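URE2 protein (Saccharomyces cerevisiae, PDB 1K0C) represses nitrogen-utilization genes by holding GATA activators in the cytoplasm, and also acts as a glutathione peroxidase, with a glutathione transferase-like region that binds glutathione. Local coordinates at residues 28-33 with 220-225. Residues are numbered along the deposited sequence; the frame is centred on the assembly and turned at random.
With GTB (S-(p-nitrobenzyl)glutathione), chain F.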
loop_
_atom_site.group_PDB
_atom_site.type_symbol
_atom_site.label_atom_id
_atom_site.label_comp_id
_atom_site.label_asym_id
_atom_site.label_seq_id
_atom_site.Cartn_x
_atom_site.Cartn_y
_atom_site.Cartn_z
ATOM N N ALA B 28 -0.319 5.730 -16.878
ATOM C CA ALA B 28 -0.302 5.349 -15.471
ATOM C C ALA B 28 -1.486 5.879 -14.646
ATOM O O ALA B 28 -1.583 7.077 -14.379
ATOM C CB ALA B 28 1.008 5.803 -14.845
ATOM N N PRO B 29 -2.399 4.984 -14.229
ATOM C CA PRO B 29 -3.565 5.382 -13.430
ATOM C C PRO B 29 -3.139 5.950 -12.078
ATOM O O PRO B 29 -3.785 6.852 -11.544
ATOM C CB PRO B 29 -4.342 4.081 -13.282
ATOM C CG PRO B 29 -3.953 3.305 -14.523
ATOM C CD PRO B 29 -2.480 3.560 -14.592
ATOM N N ASN B 30 -2.054 5.417 -11.523
ATOM C CA ASN B 30 -1.561 5.907 -10.242
ATOM C C ASN B 30 -1.146 7.362 -10.380
ATOM O O ASN B 30 -1.213 8.131 -9.423
ATOM C CB ASN B 30 -0.357 5.101 -9.770
ATOM C CG ASN B 30 -0.714 3.696 -9.377
ATOM O OD1 ASN B 30 -1.675 3.466 -8.631
ATOM N ND2 ASN B 30 0.069 2.737 -9.860
ATOM N N GLY B 31 -0.708 7.734 -11.574
ATOM C CA GLY B 31 -0.295 9.105 -11.801
ATOM C C GLY B 31 -1.501 10.013 -11.747
ATOM O O GLY B 31 -1.522 11.010 -11.023
ATOM N N PHE B 32 -2.522 9.661 -12.515
ATOM C CA PHE B 32 -3.736 10.455 -12.532
ATOM C C PHE B 32 -4.384 10.469 -11.153
ATOM O O PHE B 32 -5.055 11.437 -10.784
ATOM C CB PHE B 32 -4.701 9.923 -13.595
ATOM C CG PHE B 32 -4.249 10.207 -14.992
ATOM C CD1 PHE B 32 -3.348 9.365 -15.630
ATOM C CD2 PHE B 32 -4.658 11.369 -15.642
ATOM C CE1 PHE B 32 -2.856 9.674 -16.894
ATOM C CE2 PHE B 32 -4.173 11.689 -16.905
ATOM C CZ PHE B 32 -3.268 10.840 -17.533
ATOM N N LYS B 33 -4.170 9.401 -10.386
ATOM C CA LYS B 33 -4.728 9.332 -9.048
ATOM C C LYS B 33 -4.162 10.504 -8.257
ATOM O O LYS B 33 -4.890 11.234 -7.592
ATOM C CB LYS B 33 -4.332 8.030 -8.362
ATOM C CG LYS B 33 -5.030 7.822 -7.027
ATOM C CD LYS B 33 -4.093 7.257 -5.976
ATOM C CE LYS B 33 -3.700 5.832 -6.246
ATOM N NZ LYS B 33 -2.797 5.331 -5.158
ATOM N N VAL B 220 -10.894 5.892 -8.738
ATOM C CA VAL B 220 -11.321 6.526 -9.981
ATOM C C VAL B 220 -10.500 6.282 -11.243
ATOM O O VAL B 220 -11.045 5.892 -12.269
ATOM C CB VAL B 220 -11.485 8.063 -9.806
ATOM C CG1 VAL B 220 -11.765 8.714 -11.152
ATOM C CG2 VAL B 220 -12.624 8.357 -8.851
ATOM N N PRO B 221 -9.182 6.506 -11.193
ATOM C CA PRO B 221 -8.382 6.286 -12.402
ATOM C C PRO B 221 -8.445 4.848 -12.917
ATOM O O PRO B 221 -8.369 4.605 -14.126
ATOM C CB PRO B 221 -6.973 6.681 -11.963
ATOM C CG PRO B 221 -7.225 7.687 -10.871
ATOM C CD PRO B 221 -8.344 7.030 -10.102
ATOM N N TRP B 222 -8.586 3.902 -11.991
ATOM C CA TRP B 222 -8.643 2.493 -12.344
ATOM C C TRP B 222 -9.999 2.094 -12.873
ATOM O O TRP B 222 -10.092 1.369 -13.862
ATOM C CB TRP B 222 -8.273 1.634 -11.137
ATOM C CG TRP B 222 -6.910 1.936 -10.667
ATOM C CD1 TRP B 222 -6.546 2.917 -9.795
ATOM C CD2 TRP B 222 -5.696 1.363 -11.159
ATOM N NE1 TRP B 222 -5.177 2.999 -9.721
ATOM C CE2 TRP B 222 -4.630 2.056 -10.549
ATOM C CE3 TRP B 222 -5.406 0.336 -12.064
ATOM C CZ2 TRP B 222 -3.289 1.751 -10.810
ATOM C CZ3 TRP B 222 -4.072 0.031 -12.327
ATOM C CH2 TRP B 222 -3.031 0.740 -11.700
ATOM N N ASN B 223 -11.055 2.569 -12.224
ATOM C CA ASN B 223 -12.401 2.238 -12.668
ATOM C C ASN B 223 -12.527 2.489 -14.169
ATOM O O ASN B 223 -13.319 1.846 -14.855
ATOM C CB ASN B 223 -13.438 3.088 -11.928
ATOM C CG ASN B 223 -13.354 2.938 -10.427
ATOM O OD1 ASN B 223 -12.971 1.885 -9.917
ATOM N ND2 ASN B 223 -13.731 3.991 -9.705
ATOM N N ASN B 224 -11.721 3.414 -14.673
ATOM C CA ASN B 224 -11.759 3.784 -16.076
ATOM C C ASN B 224 -10.963 2.898 -17.022
ATOM O O ASN B 224 -10.917 3.160 -18.224
ATOM C CB ASN B 224 -11.284 5.228 -16.218
ATOM C CG ASN B 224 -12.232 6.218 -15.571
ATOM O OD1 ASN B 224 -11.824 7.311 -15.162
ATOM N ND2 ASN B 224 -13.512 5.849 -15.483
ATOM N N VAL B 225 -10.343 1.848 -16.502
ATOM C CA VAL B 225 -9.539 0.976 -17.353
ATOM C C VAL B 225 -9.978 -0.483 -17.371
ATOM O O VAL B 225 -9.768 -1.184 -18.360
ATOM C CB VAL B 225 -8.051 1.034 -16.939
ATOM C CG1 VAL B 225 -7.254 0.010 -17.726
ATOM C CG2 VAL B 225 -7.496 2.429 -17.189
HETATM N N1 GTB F . 2.813 0.846 -6.140
HETATM C CA1 GTB F . 3.294 1.773 -7.172
HETATM C C1 GTB F . 2.371 3.024 -6.922
HETATM O O11 GTB F . 1.209 2.839 -6.558
HETATM O O12 GTB F . 2.839 4.167 -7.095
HETATM C CB1 GTB F . 3.084 1.134 -8.576
HETATM C CG1 GTB F . 3.553 2.044 -9.705
HETATM C CD1 GTB F . 3.338 1.380 -11.060
HETATM O OE1 GTB F . 2.847 0.242 -11.163
HETATM N N2 GTB F . 3.724 2.134 -12.093
HETATM C CA2 GTB F . 3.600 1.657 -13.489
HETATM C C2 GTB F . 4.889 2.006 -14.252
HETATM O O2 GTB F . 5.663 2.878 -13.819
HETATM C CB2 GTB F . 2.422 2.344 -14.222
HETATM S SG2 GTB F . 0.776 2.040 -13.504
HETATM N N3 GTB F . 5.124 1.332 -15.393
HETATM C CA3 GTB F . 6.319 1.606 -16.183
HETATM C C3 GTB F . 7.110 0.354 -16.467
HETATM O O31 GTB F . 7.379 0.113 -17.656
HETATM O O32 GTB F . 7.456 -0.363 -15.499
HETATM C "C'" GTB F . 0.486 0.421 -14.316
HETATM C "C1'" GTB F . -0.453 0.534 -15.517
HETATM C "C2'" GTB F . -1.793 0.097 -15.411
HETATM C "C3'" GTB F . -2.666 0.205 -16.514
HETATM C "C4'" GTB F . -2.233 0.754 -17.777
HETATM N N41 GTB F . -3.224 0.854 -18.945
HETATM O O41 GTB F . -4.383 0.480 -18.835
HETATM O O42 GTB F . -2.866 1.319 -20.012
HETATM C "C5'" GTB F . -0.878 1.204 -17.926
HETATM C "C6'" GTB F . 0.033 1.120 -16.852
#
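Pro29 sits over one face of the Trp222 indole: its CB stands 3.5 Å from the centroid of the six-membered ring and 17° off the ring normal, the geometry of a CH-pi contact. The indole reaches this position because its CG is anti to the carbonyl carbon (chi1 -60°) and chi2 is close to perpendicular, which carries the benzo ring out across the first turn of helix 29-40. Beside it, Pro221 packs on the same turn. Its CB lies 3.2 Å from Pro29 O, and the two proline side chains meet CB to CB at 3.9 Å. The CG of Pro221 lies 3.5 Å from Lys33 CA. The CA atoms of Pro29 and Pro221 are 5.0 Å apart. With no hydrogen bond crossing between the segments, the tight, buried part rests on van der Waals packing and the CH-pi contact. Asn30, a residue that binds glutathione, meets the indole at its rim, the amide plane turned 57° from the ring and OD1 3.2 Å from Trp222 CZ2. The same OD1 makes a weak hydrogen bond to Ser87, whose OG also bonds Lys33 NZ and the ligand. Packing is looser on the outward side: Phe32 touches Pro221 through its backbone C and its CB, while its partly exposed ring leads away. Toward the ligand, Pro29 CD comes 3.6 Å from C2' of the nitrobenzyl ring of S-(p-nitrobenzyl)glutathione, and Trp222 CZ3 approaches that same atom obliquely. Helix 112-142 packs against Trp222 through His129 and Ile133. The contact thus joins the thioredoxin-like N-terminal domain to the all-helical C-terminal domain beside the bound ligand, as in the glutathione S-transferase fold, where the glutathione site lies at the cleft between these domains.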